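Local coordinates for protein transcriptional regulator (Corynebacterium diphtheriae, PDB 3LMM) that is of unknown function but probably acts as a DNA-binding transcriptional regulator, combining a Schlafen AlbA_2 domain with RecG-like and helix-turn-helix-type regions, at residues L68-A73 / I141-D146; V72-N77 / R147-V152; P117-K122 / L130-A135; G173-A178 / R355-A360; P190-L195 / C264-D269. All coordinates share one frame; numbering follows the deposited sequence.

Contacts 1, 2 and 3 all belong to the Schlafen AlbA_2 region. Contacts 1 and 2 both start from helix 62-77, share Val72 and Ala73, and have centres about 7 Å apart. Contact 3 is the hairpin of strands 118-123 and 128-134, nested in the chain loop that each of them closes; its centre lies about 16 Å from theirs, and its Pro117 and Val134 pack against the same helix. Contact 4 follows along the chain and spans 176 residues, joining the loop after helix 161-171 to helix 357-365. Contact 5, nested inside that span, pairs two helices about 21 Å from contact 4, centre to centre. Thus contacts 1-3 knit one region, and contact 4 reaches the RecG-like one.

Contact 1: L68-A73 / I141-D146; sequences LADEVA and IEDTSD
Ala73 lays its methyl group on Ile141, with CB 3.6 Å from Ile141 O and 4.0 Å from Ile141 CG2. It does so on helix 62-77 of the Schlafen AlbA_2 fold, where the loop between strands 128-134 and 149-151 passes along one flank of the helix. CG2 is the branch of Ile141 that reaches Ala73, because it stands anti to its own backbone N, while CG1 is directed elsewhere. Both residues also touch Ile113 of helix 102-113, so this end of the contact is apolar.

One helical turn back the chemistry becomes polar. The loop folds into a type I beta turn from Asp143 to Asp146, and Asp70 stretches across to its start. In the model Asp70 OD2 accepts from the backbone N of Thr144 at 2.8 Å and from Thr144 OG1 at 2.9 Å, the two side chains crossing at about a right angle. The oxygen sits too close to a neighbouring atom, however, so the exact geometry of this double grip is doubtful.

Asp143 and Asp70 bring like charges near one another, their carboxylate planes 36° apart. Asp143 OD2 has a counter-charge in Arg147 NE, which probably eases the repulsion, and a water links the same oxygen to the backbone O of Asp70. The other oxygen turns back on the loop. With CG lodged between backbone N and carbonyl carbon (chi1 62°), Asp143 closes an Asx turn, in which Ser145 N donates to Asp143 OD1 at 2.9 Å from above the carboxylate plane.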
# COMPACT_ATOMS: atom_id res chain seq x y z
N LEU A 68 18.09 5.42 -1.64
CA LEU A 68 17.41 6.70 -1.79
C LEU A 68 15.99 6.66 -1.22
O LEU A 68 15.56 7.56 -0.50
CB LEU A 68 17.38 7.10 -3.27
CG LEU A 68 18.23 8.31 -3.66
CD1 LEU A 68 19.57 8.22 -2.99
CD2 LEU A 68 18.38 8.36 -5.17
N ALA A 69 15.26 5.60 -1.54
CA ALA A 69 13.92 5.46 -1.03
C ALA A 69 14.01 5.46 0.49
O ALA A 69 13.24 6.14 1.16
CB ALA A 69 13.29 4.16 -1.53
N ASP A 70 14.96 4.72 1.06
CA ASP A 70 15.09 4.69 2.51
C ASP A 70 15.35 6.08 3.06
O ASP A 70 14.83 6.44 4.11
CB ASP A 70 16.22 3.76 2.94
CG ASP A 70 15.75 2.32 3.10
OD1 ASP A 70 16.60 1.44 3.40
OD2 ASP A 70 14.54 2.07 2.94
N GLU A 71 16.16 6.86 2.35
CA GLU A 71 16.45 8.21 2.82
C GLU A 71 15.19 9.08 2.76
O GLU A 71 14.92 9.85 3.69
CB GLU A 71 17.57 8.84 1.99
CG GLU A 71 18.20 10.07 2.63
CD GLU A 71 19.10 9.74 3.82
OE1 GLU A 71 18.64 9.05 4.77
OE2 GLU A 71 20.27 10.18 3.83
N VAL A 72 14.40 8.95 1.69
CA VAL A 72 13.17 9.73 1.57
C VAL A 72 12.24 9.43 2.74
O VAL A 72 11.59 10.33 3.26
CB VAL A 72 12.45 9.43 0.24
CG1 VAL A 72 11.16 10.22 0.15
CG2 VAL A 72 13.36 9.79 -0.90
N ALA A 73 12.16 8.17 3.14
CA ALA A 73 11.32 7.84 4.28
C ALA A 73 11.85 8.56 5.54
O ALA A 73 11.06 8.97 6.38
CB ALA A 73 11.26 6.34 4.50
N ILE A 141 6.15 6.57 7.57
CA ILE A 141 6.51 5.91 6.33
C ILE A 141 7.63 4.92 6.63
O ILE A 141 8.76 5.33 6.91
CB ILE A 141 7.02 6.93 5.27
CG1 ILE A 141 6.00 8.07 5.09
CG2 ILE A 141 7.27 6.22 3.97
CD1 ILE A 141 4.55 7.59 4.86
N GLU A 142 7.32 3.63 6.60
CA GLU A 142 8.32 2.60 6.86
C GLU A 142 9.20 2.40 5.64
O GLU A 142 8.71 2.46 4.51
CB GLU A 142 7.63 1.29 7.25
CG GLU A 142 7.23 1.26 8.71
CD GLU A 142 5.98 0.42 8.98
OE1 GLU A 142 5.68 0.20 10.18
OE2 GLU A 142 5.32 0.00 8.00
N ASP A 143 10.49 2.17 5.84
CA ASP A 143 11.39 2.01 4.71
C ASP A 143 11.43 0.58 4.17
O ASP A 143 10.68 -0.28 4.60
CB ASP A 143 12.80 2.47 5.06
CG ASP A 143 13.42 1.66 6.18
OD1 ASP A 143 12.97 0.53 6.43
OD2 ASP A 143 14.38 2.16 6.80
N THR A 144 12.32 0.34 3.21
CA THR A 144 12.45 -0.97 2.58
C THR A 144 12.67 -2.12 3.54
O THR A 144 12.37 -3.26 3.22
CB THR A 144 13.58 -0.97 1.57
OG1 THR A 144 14.81 -0.72 2.24
CG2 THR A 144 13.34 0.10 0.51
N SER A 145 13.22 -1.81 4.71
CA SER A 145 13.50 -2.82 5.73
C SER A 145 12.46 -2.76 6.86
O SER A 145 12.70 -3.27 7.96
CB SER A 145 14.90 -2.60 6.32
OG SER A 145 15.90 -2.61 5.31
N ASP A 146 11.32 -2.13 6.59
CA ASP A 146 10.23 -1.98 7.56
C ASP A 146 10.66 -1.23 8.81
O ASP A 146 10.26 -1.58 9.92
CB ASP A 146 9.66 -3.34 7.96
CG ASP A 146 8.49 -3.74 7.10
OD1 ASP A 146 7.90 -4.80 7.36
OD2 ASP A 146 8.17 -2.99 6.16
O HOH W 1 15.05 4.58 6.36

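Contact 2: V72-N77 / R147-V152; sequences VACMAN and RLRWRV
Asn77 turns its amide back over the strand it crosses, and ND2 gives a hydrogen bond to Arg149 O (3.1 Å, N-H...O angle 148°). The setting is the last turn of helix 62-77 in the Schlafen AlbA_2 fold, lying almost square across the short strand 149-151, which pairs with strand 156-158. The oxygen of the same amide accepts from Ile141 N, so both ends of the group are held and its rotation is fixed. Leu148 crosses obliquely beside it, its CD1 3.5 Å from Asn77 ND2.

Trp150 is turned quite differently. Its CG lies between the backbone N and the carbonyl carbon (chi1 57°), which swings the indole off the helix flank and leaves CB to do the near packing. Asn77 O meets the ring only at its edge, 3.8 Å from CE3, and accepts a hydrogen bond from Trp164 NE1.

On the other side of the crossing, the selenomethionine Met75 starts away from the strand but bends at chi2 and chi3 so that its terminal methyl comes round to Arg151. That arginine runs on to a salt bridge with Asp41, a residue of the cobalt site. Cys74, at the crossing itself, ties the helix to the partner strand through its disulfide with Cys156, and its CA approaches Arg149 O at 3.3 Å in a CA-H...O contact.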
# COMPACT_ATOMS: atom_id res chain seq x y z
N VAL A 72 14.40 8.95 1.69
CA VAL A 72 13.17 9.73 1.57
C VAL A 72 12.24 9.43 2.74
O VAL A 72 11.59 10.33 3.26
CB VAL A 72 12.45 9.43 0.24
CG1 VAL A 72 11.16 10.22 0.15
CG2 VAL A 72 13.36 9.79 -0.90
N ALA A 73 12.16 8.17 3.14
CA ALA A 73 11.32 7.84 4.28
C ALA A 73 11.85 8.56 5.54
O ALA A 73 11.06 8.97 6.38
CB ALA A 73 11.26 6.34 4.50
N CYS A 74 13.16 8.72 5.69
CA CYS A 74 13.65 9.43 6.88
C CYS A 74 13.06 10.81 6.88
O CYS A 74 12.50 11.27 7.86
CB CYS A 74 15.16 9.64 6.89
SG CYS A 74 16.04 8.41 7.87
N MSE A 75 13.24 11.46 5.74
CA MSE A 75 12.79 12.82 5.57
C MSE A 75 11.31 12.95 5.82
O MSE A 75 10.89 13.58 6.79
CB MSE A 75 13.13 13.30 4.17
CG MSE A 75 13.20 14.79 4.08
SE MSE A 75 14.68 15.50 5.07
CE MSE A 75 13.81 15.90 6.74
N ALA A 76 10.53 12.34 4.94
CA ALA A 76 9.08 12.40 5.05
C ALA A 76 8.61 12.11 6.47
O ALA A 76 7.57 12.61 6.89
CB ALA A 76 8.44 11.41 4.07
N ASN A 77 9.38 11.32 7.22
CA ASN A 77 9.01 11.00 8.59
C ASN A 77 9.34 12.09 9.57
O ASN A 77 8.75 12.15 10.63
CB ASN A 77 9.70 9.73 9.07
CG ASN A 77 9.11 8.49 8.48
OD1 ASN A 77 7.90 8.38 8.33
ND2 ASN A 77 9.97 7.53 8.15
N ARG A 147 11.47 -0.19 8.62
CA ARG A 147 11.92 0.62 9.74
C ARG A 147 11.27 1.99 9.65
O ARG A 147 10.87 2.45 8.58
CB ARG A 147 13.45 0.77 9.72
CG ARG A 147 14.20 -0.54 9.57
CD ARG A 147 15.71 -0.33 9.44
NE ARG A 147 16.05 0.64 8.39
CZ ARG A 147 17.29 0.92 7.99
NH1 ARG A 147 18.33 0.31 8.54
NH2 ARG A 147 17.50 1.83 7.05
N LEU A 148 11.17 2.63 10.81
CA LEU A 148 10.57 3.94 10.92
C LEU A 148 11.55 4.88 11.62
O LEU A 148 11.62 4.90 12.85
CB LEU A 148 9.28 3.82 11.72
CG LEU A 148 8.66 5.14 12.18
CD1 LEU A 148 8.47 6.03 10.97
CD2 LEU A 148 7.33 4.87 12.87
N ARG A 149 12.32 5.63 10.85
CA ARG A 149 13.28 6.56 11.42
C ARG A 149 13.16 7.93 10.77
O ARG A 149 12.60 8.07 9.68
CB ARG A 149 14.71 5.99 11.27
CG ARG A 149 14.92 5.09 10.05
CD ARG A 149 15.88 3.94 10.36
NE ARG A 149 17.28 4.35 10.39
CZ ARG A 149 18.25 3.70 11.05
NH1 ARG A 149 19.50 4.15 11.02
NH2 ARG A 149 17.96 2.61 11.74
N TRP A 150 13.67 8.95 11.45
CA TRP A 150 13.60 10.31 10.92
C TRP A 150 14.93 11.05 11.05
O TRP A 150 15.74 10.73 11.90
CB TRP A 150 12.52 11.08 11.66
CG TRP A 150 12.68 11.14 13.15
CD1 TRP A 150 13.71 10.63 13.90
CD2 TRP A 150 11.77 11.73 14.07
NE1 TRP A 150 13.49 10.88 15.24
CE2 TRP A 150 12.31 11.56 15.37
CE3 TRP A 150 10.55 12.40 13.92
CZ2 TRP A 150 11.67 12.02 16.51
CZ3 TRP A 150 9.91 12.87 15.06
CH2 TRP A 150 10.47 12.68 16.34
N ARG A 151 15.13 12.06 10.20
CA ARG A 151 16.35 12.87 10.21
C ARG A 151 16.67 13.55 11.54
O ARG A 151 15.81 14.16 12.16
CB ARG A 151 16.25 13.95 9.13
CG ARG A 151 16.87 13.63 7.79
CD ARG A 151 18.36 13.38 7.91
NE ARG A 151 19.15 13.99 6.84
CZ ARG A 151 19.65 15.23 6.87
NH1 ARG A 151 19.45 16.00 7.92
NH2 ARG A 151 20.40 15.67 5.86
N VAL A 152 17.91 13.42 12.00
CA VAL A 152 18.28 14.14 13.21
C VAL A 152 19.37 15.14 12.84
O VAL A 152 19.08 16.27 12.44
CB VAL A 152 18.76 13.23 14.36
CG1 VAL A 152 19.15 14.08 15.56
CG2 VAL A 152 17.64 12.29 14.79

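Contact 3: P117-K122 / L130-A135; sequences PDVVAK and LAIYVA
Pro117 leads into the strand with its ring alongside Ile132, the two pointing the same way and meeting at CB and CG2, 3.7 Å apart. It also packs on Val72 of helix 62-77. Asp118 opens the antiparallel ladder as a hydrogen-bonded pair with Tyr133: its N donates to Tyr133 O at 3.1 Å, and its O accepts from Tyr133 N. Its carboxylate leaves the strand for a salt bridge with Arg12.

Val119 comes next, on the opposite face, as the non-hydrogen-bonded partner of Ile132. Its CG2, set anti to the backbone N, reaches diagonally to Leu130 CG at 3.7 Å, while CB rests against Ile132 CG1. Val120 returns to the first face and to hydrogen bonding, its N donating to Ala131 O at 2.7 Å and its O accepting from Ala131 N. Its CG2 lies 3.5 Å from Ala131 CB and, further along, approaches the edge of the Tyr133 ring. Ala121 then pairs with Leu130, whose CD1 curls over Ala121 CA and CB. Lys122 adds a loose brush of its CG past Ala131 CB.

This is a beta hairpin at one margin of a four-stranded mixed sheet, strand 128-134 being bonded on its other side to strand 82-86. The chemistry implies a division of labour: backbone bonds set the pairing, while the side chains make one face apolar, packed on helices 102-113 and 62-77, and leave the other mixed, with Tyr133 against helix 10-24 and Asp118 paired with Arg12.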
# COMPACT_ATOMS: atom_id res chain seq x y z
N PRO A 117 8.05 11.51 -4.18
CA PRO A 117 8.60 12.85 -3.96
C PRO A 117 8.90 13.61 -5.24
O PRO A 117 9.16 13.02 -6.29
CB PRO A 117 9.86 12.57 -3.15
CG PRO A 117 10.33 11.28 -3.72
CD PRO A 117 9.05 10.47 -3.82
N ASP A 118 8.85 14.94 -5.16
CA ASP A 118 9.12 15.78 -6.31
C ASP A 118 10.63 15.85 -6.52
O ASP A 118 11.35 16.38 -5.68
CB ASP A 118 8.56 17.19 -6.10
CG ASP A 118 7.07 17.27 -6.38
OD1 ASP A 118 6.67 16.91 -7.51
OD2 ASP A 118 6.29 17.71 -5.50
N VAL A 119 11.09 15.30 -7.64
CA VAL A 119 12.52 15.31 -7.96
C VAL A 119 12.75 16.11 -9.23
O VAL A 119 12.07 15.89 -10.23
CB VAL A 119 13.07 13.86 -8.16
CG1 VAL A 119 12.10 13.06 -8.98
CG2 VAL A 119 14.41 13.91 -8.87
N VAL A 120 13.70 17.05 -9.17
CA VAL A 120 14.03 17.89 -10.32
C VAL A 120 15.53 17.89 -10.58
O VAL A 120 16.33 17.92 -9.64
CB VAL A 120 13.58 19.37 -10.13
CG1 VAL A 120 12.11 19.42 -9.74
CG2 VAL A 120 14.43 20.06 -9.07
N ALA A 121 15.89 17.84 -11.86
CA ALA A 121 17.28 17.83 -12.27
C ALA A 121 17.87 19.22 -12.14
O ALA A 121 17.14 20.21 -12.17
CB ALA A 121 17.40 17.36 -13.71
N LYS A 122 19.18 19.28 -11.99
CA LYS A 122 19.89 20.54 -11.84
C LYS A 122 21.29 20.32 -12.36
O LYS A 122 21.75 19.18 -12.46
CB LYS A 122 19.96 20.91 -10.35
CG LYS A 122 18.63 21.24 -9.72
CD LYS A 122 18.25 22.65 -10.08
CE LYS A 122 16.89 23.01 -9.54
NZ LYS A 122 16.52 24.35 -10.05
N LEU A 130 20.15 15.47 -8.91
CA LEU A 130 18.72 15.44 -8.68
C LEU A 130 18.34 16.10 -7.36
O LEU A 130 18.88 15.78 -6.31
CB LEU A 130 18.18 14.01 -8.69
CG LEU A 130 17.85 13.40 -10.04
CD1 LEU A 130 17.72 14.48 -11.10
CD2 LEU A 130 18.93 12.43 -10.39
N ALA A 131 17.41 17.04 -7.44
CA ALA A 131 16.94 17.71 -6.25
C ALA A 131 15.66 16.99 -5.89
O ALA A 131 14.71 17.00 -6.67
CB ALA A 131 16.66 19.16 -6.54
N ILE A 132 15.63 16.33 -4.75
CA ILE A 132 14.41 15.64 -4.36
C ILE A 132 13.75 16.36 -3.20
O ILE A 132 14.34 16.53 -2.13
CB ILE A 132 14.67 14.21 -3.94
CG1 ILE A 132 15.29 13.44 -5.08
CG2 ILE A 132 13.36 13.57 -3.55
CD1 ILE A 132 15.61 12.02 -4.72
N TYR A 133 12.51 16.78 -3.41
CA TYR A 133 11.76 17.49 -2.39
C TYR A 133 10.73 16.56 -1.79
O TYR A 133 9.77 16.15 -2.45
CB TYR A 133 11.08 18.72 -2.99
CG TYR A 133 12.06 19.74 -3.51
CD1 TYR A 133 12.85 20.49 -2.65
CD2 TYR A 133 12.25 19.91 -4.89
CE1 TYR A 133 13.81 21.38 -3.14
CE2 TYR A 133 13.21 20.79 -5.38
CZ TYR A 133 13.99 21.52 -4.51
OH TYR A 133 14.96 22.38 -5.00
N VAL A 134 10.93 16.22 -0.52
CA VAL A 134 10.00 15.34 0.15
C VAL A 134 9.25 16.09 1.25
O VAL A 134 9.85 16.76 2.08
CB VAL A 134 10.76 14.06 0.66
CG1 VAL A 134 12.23 14.37 0.84
CG2 VAL A 134 10.14 13.52 1.94
N ALA A 135 7.92 15.99 1.21
CA ALA A 135 7.03 16.65 2.17
C ALA A 135 6.77 15.76 3.38
O ALA A 135 6.90 14.54 3.29
CB ALA A 135 5.72 17.00 1.50

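Contact 4: G173-A178 / R355-A360; sequences GFDPMA and RYPALA
This is a buried apolar contact with no hydrogen bond across it, made where the loop after helix 161-171 leans on the start of helix 357-365 in the RecG-like region. A selenomethionine, Met177, does most of the work. Its CG stands anti to the backbone N (chi1 -159°) and the chain then bends twice, which brings the terminal methyl squarely over Tyr356: CE is 3.4 Å from the ring centroid and 12° off the ring normal. The selenium stays farther up above the same face, 5.0 Å from the centroid. Arg355 CG closes on the opposite face, so the phenol ring is sandwiched, and Tyr356 OH fixes its far end by a hydrogen bond to Asp313 O.

Pro176 approaches the same ring differently, its CG coming to the edge at 4.2 Å from CD1. Away from the ring, on the side that Met177 occupies, Ala358 sets its methyl against the 3-10 turn at 176-178, its CB 3.6 Å from Met177 CB and also meeting Ala178. Leu359 runs side by side with Met177, Leu359 CB 3.5 Å from Met177 CG; both then touch Ala227 of helix 226-232.

Tyr356 occupies the N-cap position of helix 357-365, but here its ring serves as a platform. A methyl held over an aromatic face, with the chalcogen behind it, is the signature of a Met-aromatic contact with a CH-pi component.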
# COMPACT_ATOMS: atom_id res chain seq x y z
N GLY A 173 0.56 18.80 10.11
CA GLY A 173 -0.80 18.94 9.62
C GLY A 173 -1.81 18.40 10.62
O GLY A 173 -1.44 17.85 11.66
N PHE A 174 -3.09 18.55 10.32
CA PHE A 174 -4.08 18.06 11.25
C PHE A 174 -4.65 16.70 10.85
O PHE A 174 -5.25 16.55 9.79
CB PHE A 174 -5.21 19.08 11.41
CG PHE A 174 -6.31 18.64 12.33
CD1 PHE A 174 -6.02 18.28 13.65
CD2 PHE A 174 -7.61 18.50 11.87
CE1 PHE A 174 -7.02 17.79 14.49
CE2 PHE A 174 -8.61 18.02 12.69
CZ PHE A 174 -8.32 17.66 14.00
N ASP A 175 -4.41 15.70 11.70
CA ASP A 175 -4.94 14.36 11.44
C ASP A 175 -6.09 14.17 12.40
O ASP A 175 -5.89 13.77 13.54
CB ASP A 175 -3.90 13.27 11.68
CG ASP A 175 -2.92 13.15 10.54
OD1 ASP A 175 -3.31 13.48 9.39
OD2 ASP A 175 -1.78 12.70 10.78
N PRO A 176 -7.31 14.43 11.93
CA PRO A 176 -8.48 14.29 12.79
C PRO A 176 -8.53 13.01 13.62
O PRO A 176 -8.88 13.04 14.81
CB PRO A 176 -9.64 14.42 11.80
CG PRO A 176 -9.04 14.00 10.49
CD PRO A 176 -7.69 14.62 10.52
N MSE A 177 -8.16 11.89 13.02
CA MSE A 177 -8.21 10.61 13.69
C MSE A 177 -7.07 10.42 14.68
O MSE A 177 -6.99 9.39 15.38
CB MSE A 177 -8.21 9.50 12.64
CG MSE A 177 -8.74 8.17 13.13
SE MSE A 177 -10.58 8.26 13.72
CE MSE A 177 -11.46 8.24 12.02
N ALA A 178 -6.20 11.42 14.77
CA ALA A 178 -5.05 11.39 15.68
C ALA A 178 -5.21 12.36 16.84
O ALA A 178 -4.41 12.35 17.77
CB ALA A 178 -3.76 11.71 14.92
N ARG A 355 -8.15 8.33 3.94
CA ARG A 355 -8.98 9.38 4.49
C ARG A 355 -8.50 9.71 5.90
O ARG A 355 -8.31 10.88 6.27
CB ARG A 355 -10.44 8.93 4.55
CG ARG A 355 -11.39 9.96 5.13
CD ARG A 355 -12.73 9.33 5.45
NE ARG A 355 -13.34 8.69 4.29
CZ ARG A 355 -13.83 9.35 3.24
NH1 ARG A 355 -14.36 8.69 2.21
NH2 ARG A 355 -13.79 10.68 3.21
N TYR A 356 -8.29 8.67 6.70
CA TYR A 356 -7.83 8.87 8.05
C TYR A 356 -6.46 8.23 8.25
O TYR A 356 -6.34 7.12 8.78
CB TYR A 356 -8.85 8.27 9.03
CG TYR A 356 -10.23 8.89 8.95
CD1 TYR A 356 -10.42 10.23 9.26
CD2 TYR A 356 -11.35 8.13 8.59
CE1 TYR A 356 -11.69 10.81 9.23
CE2 TYR A 356 -12.63 8.69 8.54
CZ TYR A 356 -12.79 10.03 8.87
OH TYR A 356 -14.04 10.62 8.85
N PRO A 357 -5.40 8.93 7.82
CA PRO A 357 -4.03 8.43 7.97
C PRO A 357 -3.77 7.91 9.38
O PRO A 357 -3.22 6.83 9.55
CB PRO A 357 -3.19 9.66 7.65
CG PRO A 357 -3.99 10.34 6.60
CD PRO A 357 -5.40 10.24 7.16
N ALA A 358 -4.20 8.66 10.38
CA ALA A 358 -4.02 8.23 11.76
C ALA A 358 -4.62 6.84 11.98
O ALA A 358 -3.96 5.95 12.53
CB ALA A 358 -4.65 9.24 12.70
N LEU A 359 -5.86 6.64 11.55
CA LEU A 359 -6.55 5.36 11.72
C LEU A 359 -5.79 4.28 10.98
O LEU A 359 -5.61 3.17 11.49
CB LEU A 359 -7.97 5.43 11.16
CG LEU A 359 -9.14 4.61 11.73
CD1 LEU A 359 -9.84 3.91 10.58
CD2 LEU A 359 -8.66 3.61 12.77
N ALA A 360 -5.38 4.59 9.76
CA ALA A 360 -4.64 3.64 8.96
C ALA A 360 -3.41 3.22 9.73
O ALA A 360 -3.22 2.04 10.01
CB ALA A 360 -4.24 4.25 7.63

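Contact 5: P190-L195 / C264-D269; sequences PAALAL and CLEQLD
Glu266 sets its CG anti to the carbonyl carbon (chi1 -74°) and runs extended beyond it, which carries the carboxylate across to the N-terminal turn of helix 190-199. There its CD lies 3.9 Å from Ala191 CB and 4.1 Å from Ala192 N, without a hydrogen bond between the two segments. The charge is answered nearby instead: OE2 pairs with Arg189 in a salt bridge and OE1 with the hydroxyl of Ser263, so each oxygen has its own partner.

Leu195 reaches back from the other helix. Its CD1 settles over the backbone of helix 264-278, 3.6 Å from Leu265 O and 3.7 Å from Glu266 CA, while CD2 faces the Asp269 carboxylate, 3.9 Å from its CG. The leucine and Asp269 side chains meet at a slant. Leu265 adds its CD1 near Ala192 O, 4.1 Å away.

The short helical segments approach to 8.9 Å between axes, at 64° between their directions. Helix 226-232 lies against both, through Phe232 on Ala192 and on Leu265; beyond, Leu193 faces helix 208-214, and Leu268 packs on helix 298-311.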
# COMPACT_ATOMS: atom_id res chain seq x y z
N PRO A 190 -11.33 -4.98 27.70
CA PRO A 190 -10.38 -6.09 27.74
C PRO A 190 -10.52 -7.02 26.55
O PRO A 190 -9.55 -7.59 26.07
CB PRO A 190 -10.72 -6.77 29.06
CG PRO A 190 -12.18 -6.44 29.25
CD PRO A 190 -12.21 -4.99 28.88
N ALA A 191 -11.75 -7.16 26.06
CA ALA A 191 -12.04 -8.01 24.93
C ALA A 191 -11.31 -7.53 23.68
O ALA A 191 -10.79 -8.32 22.89
CB ALA A 191 -13.53 -8.04 24.66
N ALA A 192 -11.28 -6.21 23.51
CA ALA A 192 -10.63 -5.59 22.37
C ALA A 192 -9.12 -5.78 22.49
O ALA A 192 -8.45 -6.09 21.51
CB ALA A 192 -10.96 -4.11 22.32
N LEU A 193 -8.61 -5.58 23.70
CA LEU A 193 -7.19 -5.74 23.94
C LEU A 193 -6.80 -7.18 23.72
O LEU A 193 -5.75 -7.48 23.15
CB LEU A 193 -6.85 -5.32 25.35
CG LEU A 193 -6.75 -3.81 25.50
CD1 LEU A 193 -6.82 -3.42 26.95
CD2 LEU A 193 -5.46 -3.32 24.86
N ALA A 194 -7.65 -8.08 24.19
CA ALA A 194 -7.38 -9.51 24.05
C ALA A 194 -7.22 -9.85 22.57
O ALA A 194 -6.33 -10.62 22.18
CB ALA A 194 -8.51 -10.31 24.66
N LEU A 195 -8.10 -9.27 21.75
CA LEU A 195 -8.11 -9.47 20.32
C LEU A 195 -6.81 -9.03 19.68
O LEU A 195 -6.27 -9.73 18.83
CB LEU A 195 -9.24 -8.68 19.70
CG LEU A 195 -10.53 -9.44 19.50
CD1 LEU A 195 -11.64 -8.51 19.09
CD2 LEU A 195 -10.28 -10.50 18.45
N CYS A 264 -14.63 -1.34 17.42
CA CYS A 264 -14.51 -1.71 16.01
C CYS A 264 -13.77 -3.03 15.86
O CYS A 264 -14.13 -3.85 15.02
CB CYS A 264 -13.78 -0.63 15.22
SG CYS A 264 -14.82 0.78 14.75
N LEU A 265 -12.73 -3.22 16.65
CA LEU A 265 -11.96 -4.46 16.58
C LEU A 265 -12.87 -5.64 16.90
O LEU A 265 -12.79 -6.70 16.25
CB LEU A 265 -10.81 -4.43 17.58
CG LEU A 265 -9.71 -3.41 17.31
CD1 LEU A 265 -8.72 -3.43 18.46
CD2 LEU A 265 -9.01 -3.72 16.00
N GLU A 266 -13.72 -5.46 17.90
CA GLU A 266 -14.65 -6.50 18.30
C GLU A 266 -15.66 -6.68 17.19
O GLU A 266 -15.97 -7.81 16.79
CB GLU A 266 -15.34 -6.10 19.60
CG GLU A 266 -14.44 -6.21 20.80
CD GLU A 266 -15.06 -5.65 22.05
OE1 GLU A 266 -15.10 -4.41 22.19
OE2 GLU A 266 -15.51 -6.45 22.90
N GLN A 267 -16.18 -5.57 16.68
CA GLN A 267 -17.14 -5.66 15.61
C GLN A 267 -16.52 -6.24 14.37
O GLN A 267 -17.14 -7.05 13.69
CB GLN A 267 -17.75 -4.29 15.34
CG GLN A 267 -18.83 -3.92 16.35
CD GLN A 267 -19.50 -2.60 16.02
OE1 GLN A 267 -19.99 -2.39 14.91
NE2 GLN A 267 -19.54 -1.71 17.00
N LEU A 268 -15.28 -5.87 14.07
CA LEU A 268 -14.63 -6.42 12.88
C LEU A 268 -14.54 -7.94 13.02
O LEU A 268 -14.94 -8.68 12.13
CB LEU A 268 -13.22 -5.86 12.72
CG LEU A 268 -12.43 -6.59 11.63
CD1 LEU A 268 -12.64 -5.92 10.27
CD2 LEU A 268 -10.95 -6.56 12.01
N ASP A 269 -14.00 -8.38 14.15
CA ASP A 269 -13.87 -9.79 14.40
C ASP A 269 -15.22 -10.49 14.26
O ASP A 269 -15.35 -11.48 13.54
CB ASP A 269 -13.32 -10.04 15.80
CG ASP A 269 -13.25 -11.52 16.14
OD1 ASP A 269 -12.56 -12.25 15.38
OD2 ASP A 269 -13.86 -11.94 17.14